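Local coordinates for OsmC family protein (Rhodothermus marinus, PDB 5CML) that probably hydrolyses carboxyl esters as a serine esterase, through the alpha/beta-hydrolase domain that this chain represents in a longer protein also carrying an OsmC domain, at residues Q27-A32 with W247-V252; F94-A97 with P101-L104. All blocks are in the same frame, centred on the assembly; numbering follows the deposited sequence.

Contact 1 of 2, residues Q27-A32 with W247-V252; sequences QPVAYA and WARRYV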
loop_
_atom_site.group_PDB
_atom_site.type_symbol
_atom_site.label_atom_id
_atom_site.label_comp_id
_atom_site.label_asym_id
_atom_site.label_seq_id
_atom_site.Cartn_x
_atom_site.Cartn_y
_atom_site.Cartn_z
ATOM N N GLN A 27 15.906 -5.713 -17.226
ATOM C CA GLN A 27 15.933 -6.139 -15.821
ATOM C C GLN A 27 15.605 -4.955 -14.920
ATOM O O GLN A 27 16.392 -4.019 -14.819
ATOM C CB GLN A 27 17.299 -6.710 -15.432
ATOM C CG GLN A 27 17.337 -7.241 -13.988
ATOM C CD GLN A 27 16.340 -8.371 -13.741
ATOM O OE1 GLN A 27 15.643 -8.403 -12.720
ATOM N NE2 GLN A 27 16.278 -9.311 -14.670
ATOM N N PRO A 28 14.440 -4.988 -14.254
ATOM C CA PRO A 28 14.101 -3.867 -13.363
ATOM C C PRO A 28 15.052 -3.758 -12.192
ATOM O O PRO A 28 15.609 -4.776 -11.746
ATOM C CB PRO A 28 12.683 -4.216 -12.881
ATOM C CG PRO A 28 12.149 -5.136 -13.955
ATOM C CD PRO A 28 13.323 -5.933 -14.407
ATOM N N VAL A 29 15.225 -2.537 -11.688
ATOM C CA VAL A 29 16.051 -2.327 -10.515
ATOM C C VAL A 29 15.462 -3.130 -9.358
ATOM O O VAL A 29 16.186 -3.630 -8.502
ATOM C CB VAL A 29 16.140 -0.845 -10.122
ATOM C CG1 VAL A 29 14.793 -0.274 -9.818
ATOM C CG2 VAL A 29 17.066 -0.642 -8.931
ATOM N N ALA A 30 14.137 -3.224 -9.339
ATOM C CA ALA A 30 13.414 -3.975 -8.325
ATOM C C ALA A 30 11.953 -4.080 -8.741
ATOM O O ALA A 30 11.471 -3.278 -9.550
ATOM C CB ALA A 30 13.530 -3.317 -6.928
ATOM N N TYR A 31 11.262 -5.067 -8.181
ATOM C CA TYR A 31 9.817 -5.155 -8.277
ATOM C C TYR A 31 9.215 -4.616 -6.977
ATOM O O TYR A 31 9.711 -4.926 -5.884
ATOM C CB TYR A 31 9.350 -6.607 -8.514
ATOM C CG TYR A 31 9.694 -7.122 -9.897
ATOM C CD1 TYR A 31 10.982 -7.545 -10.200
ATOM C CD2 TYR A 31 8.739 -7.161 -10.897
ATOM C CE1 TYR A 31 11.306 -7.999 -11.468
ATOM C CE2 TYR A 31 9.061 -7.593 -12.170
ATOM C CZ TYR A 31 10.343 -8.029 -12.440
ATOM O OH TYR A 31 10.673 -8.493 -13.708
ATOM N N ALA A 32 8.161 -3.820 -7.115
ATOM C CA ALA A 32 7.454 -3.246 -5.978
ATOM C C ALA A 32 6.034 -3.746 -5.991
ATOM O O ALA A 32 5.416 -3.817 -7.046
ATOM C CB ALA A 32 7.475 -1.723 -6.026
ATOM N N TRP A 247 14.407 7.455 -3.058
ATOM C CA TRP A 247 14.717 6.982 -1.726
ATOM C C TRP A 247 14.991 5.485 -1.698
ATOM O O TRP A 247 15.964 5.036 -1.123
ATOM C CB TRP A 247 13.578 7.331 -0.782
ATOM C CG TRP A 247 13.721 6.772 0.567
ATOM C CD1 TRP A 247 14.462 7.286 1.600
ATOM C CD2 TRP A 247 13.122 5.572 1.060
ATOM N NE1 TRP A 247 14.358 6.473 2.708
ATOM C CE2 TRP A 247 13.528 5.423 2.405
ATOM C CE3 TRP A 247 12.264 4.620 0.502
ATOM C CZ2 TRP A 247 13.107 4.360 3.194
ATOM C CZ3 TRP A 247 11.841 3.563 1.298
ATOM C CH2 TRP A 247 12.272 3.442 2.620
ATOM N N ALA A 248 14.127 4.716 -2.325
ATOM C CA ALA A 248 14.232 3.281 -2.219
ATOM C C ALA A 248 15.433 2.718 -2.968
ATOM O O ALA A 248 15.877 1.621 -2.667
ATOM C CB ALA A 248 12.932 2.613 -2.713
ATOM N N ARG A 249 15.973 3.466 -3.921
ATOM C CA ARG A 249 17.112 3.000 -4.695
ATOM C C ARG A 249 18.331 2.711 -3.797
ATOM O O ARG A 249 19.153 1.856 -4.121
ATOM C CB ARG A 249 17.467 4.035 -5.766
ATOM C CG ARG A 249 18.459 3.550 -6.779
ATOM C CD ARG A 249 18.792 4.654 -7.753
ATOM N NE ARG A 249 17.724 4.758 -8.730
ATOM C CZ ARG A 249 17.583 3.911 -9.749
ATOM N NH1 ARG A 249 18.446 2.919 -9.920
ATOM N NH2 ARG A 249 16.584 4.053 -10.594
ATOM N N ARG A 250 18.426 3.410 -2.665
ATOM C CA ARG A 250 19.516 3.196 -1.700
ATOM C C ARG A 250 19.517 1.757 -1.166
ATOM O O ARG A 250 20.567 1.211 -0.794
ATOM C CB ARG A 250 19.388 4.187 -0.536
ATOM C CG ARG A 250 20.477 4.104 0.552
ATOM C CD ARG A 250 21.857 4.407 -0.021
ATOM N NE ARG A 250 22.941 4.343 0.965
ATOM C CZ ARG A 250 23.581 3.224 1.304
ATOM N NH1 ARG A 250 23.245 2.056 0.755
ATOM N NH2 ARG A 250 24.560 3.268 2.199
ATOM N N TYR A 251 18.343 1.136 -1.169
ATOM C CA TYR A 251 18.122 -0.120 -0.428
ATOM C C TYR A 251 17.828 -1.335 -1.288
ATOM O O TYR A 251 18.074 -2.474 -0.862
ATOM C CB TYR A 251 16.969 0.070 0.561
ATOM C CG TYR A 251 17.235 1.229 1.477
ATOM C CD1 TYR A 251 18.303 1.191 2.355
ATOM C CD2 TYR A 251 16.448 2.366 1.435
ATOM C CE1 TYR A 251 18.575 2.252 3.188
ATOM C CE2 TYR A 251 16.699 3.433 2.266
ATOM C CZ TYR A 251 17.771 3.378 3.122
ATOM O OH TYR A 251 18.024 4.440 3.936
ATOM N N VAL A 252 17.274 -1.110 -2.471
ATOM C CA VAL A 252 16.872 -2.215 -3.330
ATOM C C VAL A 252 17.984 -2.565 -4.317
ATOM O O VAL A 252 18.017 -3.675 -4.838
ATOM C CB VAL A 252 15.572 -1.917 -4.125
ATOM C CG1 VAL A 252 14.430 -1.561 -3.198
ATOM C CG2 VAL A 252 15.795 -0.827 -5.186
HETATM O O HOH W 1 16.398 -5.460 -6.647
#
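Val-252, in the last turn of helix 234-252, packs on Ala-30 and Val-29 near the N-terminal end of strand 30-36. Its side chain starts close: CB lies 3.7 Å from Ala-30 CB, the small alanine methyl letting the helix end approach the strand here. From there the two branches part. CG1 stands anti to the carbonyl carbon (chi1 -57°), which leaves CG2 between the backbone N and that carbon; CG2 goes on over the alanine methyl and reaches Val-29 CG2 at 4.0 Å, the two valine side chains crossing at about a right angle. A short, branched valine can thus meet two successive residues with CB and a single methyl.

Val-29 CG2 has a second neighbour in the long side chain of Arg-249, whose extended start and bend at chi3 (-79°) bring NH1 to 3.9 Å from that methyl. The guanidinium lies oblique to it in a van der Waals contact at the exposed margin, where the long arginine chain spans the distance from the helix. One water ties the backbones together, giving hydrogen bonds to Val-29 O at 2.6 Å and Val-252 O at 3.0 Å; it serves two carbonyls that cannot bond each other directly.

Tyr-59 of strand 59-65 packs against both Val-29 and Arg-249, while Ala-30 pairs through its backbone with Ala-60. The C-terminal helix therefore lies against one face of the central sheet, its end resting on the chain that leads into strand 30-36.

Contact 2 of 2, residues F94-A97 with P101-L104; sequences FLSA and PPAL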
loop_
_atom_site.group_PDB
_atom_site.type_symbol
_atom_site.label_atom_id
_atom_site.label_comp_id
_atom_site.label_asym_id
_atom_site.label_seq_id
_atom_site.Cartn_x
_atom_site.Cartn_y
_atom_site.Cartn_z
ATOM N N PHE A 94 3.034 -14.360 -6.115
ATOM C CA PHE A 94 2.952 -14.273 -7.570
ATOM C C PHE A 94 4.231 -13.640 -8.109
ATOM O O PHE A 94 4.836 -14.150 -9.050
ATOM C CB PHE A 94 1.718 -13.467 -7.983
ATOM C CG PHE A 94 1.746 -12.984 -9.406
ATOM C CD1 PHE A 94 1.404 -13.827 -10.442
ATOM C CD2 PHE A 94 2.106 -11.681 -9.708
ATOM C CE1 PHE A 94 1.423 -13.384 -11.747
ATOM C CE2 PHE A 94 2.120 -11.244 -11.022
ATOM C CZ PHE A 94 1.782 -12.096 -12.033
ATOM N N LEU A 95 4.670 -12.547 -7.478
ATOM C CA LEU A 95 5.899 -11.885 -7.925
ATOM C C LEU A 95 7.123 -12.780 -7.729
ATOM O O LEU A 95 8.005 -12.858 -8.616
ATOM C CB LEU A 95 6.080 -10.550 -7.192
ATOM C CG LEU A 95 5.179 -9.410 -7.658
ATOM C CD1 LEU A 95 5.378 -8.241 -6.710
ATOM C CD2 LEU A 95 5.481 -8.979 -9.132
ATOM N N SER A 96 7.168 -13.471 -6.588
ATOM C CA SER A 96 8.274 -14.376 -6.301
ATOM C C SER A 96 8.380 -15.478 -7.340
ATOM O O SER A 96 9.480 -15.841 -7.753
ATOM C CB SER A 96 8.122 -14.999 -4.904
ATOM O OG SER A 96 8.328 -14.028 -3.914
ATOM N N ALA A 97 7.237 -15.980 -7.793
ATOM C CA ALA A 97 7.222 -17.096 -8.739
ATOM C C ALA A 97 7.460 -16.636 -10.175
ATOM O O ALA A 97 8.303 -17.196 -10.885
ATOM C CB ALA A 97 5.905 -17.826 -8.644
ATOM N N PRO A 101 11.028 -11.783 -6.203
ATOM C CA PRO A 101 10.402 -11.371 -4.948
ATOM C C PRO A 101 10.485 -9.865 -4.782
ATOM O O PRO A 101 11.536 -9.259 -5.101
ATOM C CB PRO A 101 11.229 -12.093 -3.875
ATOM C CG PRO A 101 11.807 -13.283 -4.596
ATOM C CD PRO A 101 12.086 -12.784 -5.992
ATOM N N PRO A 102 9.396 -9.245 -4.306
ATOM C CA PRO A 102 9.457 -7.772 -4.256
ATOM C C PRO A 102 10.439 -7.276 -3.201
ATOM O O PRO A 102 10.477 -7.778 -2.068
ATOM C CB PRO A 102 8.022 -7.364 -3.911
ATOM C CG PRO A 102 7.458 -8.588 -3.182
ATOM C CD PRO A 102 8.098 -9.775 -3.862
ATOM N N ALA A 103 11.226 -6.283 -3.589
ATOM C CA ALA A 103 12.211 -5.677 -2.717
ATOM C C ALA A 103 11.652 -4.419 -2.072
ATOM O O ALA A 103 12.233 -3.920 -1.134
ATOM C CB ALA A 103 13.477 -5.349 -3.488
ATOM N N LEU A 104 10.518 -3.936 -2.570
ATOM C CA LEU A 104 9.888 -2.709 -2.060
ATOM C C LEU A 104 8.407 -2.965 -1.905
ATOM O O LEU A 104 7.760 -3.457 -2.844
ATOM C CB LEU A 104 10.124 -1.533 -3.020
ATOM C CG LEU A 104 9.420 -0.190 -2.780
ATOM C CD1 LEU A 104 9.836 0.431 -1.487
ATOM C CD2 LEU A 104 9.710 0.766 -3.927
#
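Leu-95 and Pro-102 form the buried half of this contact, where the end of helix 85-98 meets the loop that leads away from it. The leucine CD1 lies 3.9 Å from Pro-102 CB and slightly farther from CG, while its own CB is 4.0 Å from Pro-102 CD, so that one side chain follows three carbons of the ring. With CG anti to the carbonyl carbon (chi1 -75°), the isobutyl group leans toward the loop and the sheet. Leucine suits the place because it also touches Leu-62 and Tyr-31 of the strands beneath; proline offers it a compact, apolar surface with no amide hydrogen to satisfy.

The contact belongs to a helix-to-strand connection of the alpha/beta-hydrolase fold: helix 85-98 packs on the sheet, and the chain then turns back within a few residues to enter strand 104-108. This tight turn brings Ser-96 and Pro-101 within 3.9 Å of each other, CA to CA.

Their half of the contact lies nearer solvent, both residues being partly exposed, yet it makes the shorter touches. Ser-96 OG rests beside the proline, 3.5 Å from Pro-101 CB, a van der Waals touch with no polar partner in the ring. The hydroxyl is hydrogen-bonded instead to Cys-92 O, one turn back in its own helix, which lets a small polar residue sit against a hydrophobic ring.

How the contacts relate
Contact 2 is nested in the long chain loop that contact 1 closes, and their centres lie 12 Å apart. Strand 30-36 and the entry to strand 104-108 join them: Tyr-31 O and Ala-103 N, 3.1 Å apart, probably make a hydrogen bond between these parallel neighbours. Ala-32 CB also packs on Leu-104 O at 3.6 Å, and Val-252 CG1 on Ala-103 O at 3.8 Å. Leu-95 of helix 85-98 touches Tyr-31 and Val-252 of helix 234-252 touches Ala-30, so adjacent residues serve the two helices. Strand 104-108 runs on to Ser-109, probably the nucleophile of a Ser-His-Asp triad with His-229 and Asp-200; both contacts lie at the other end of parallel strands 30-36 and 104-108.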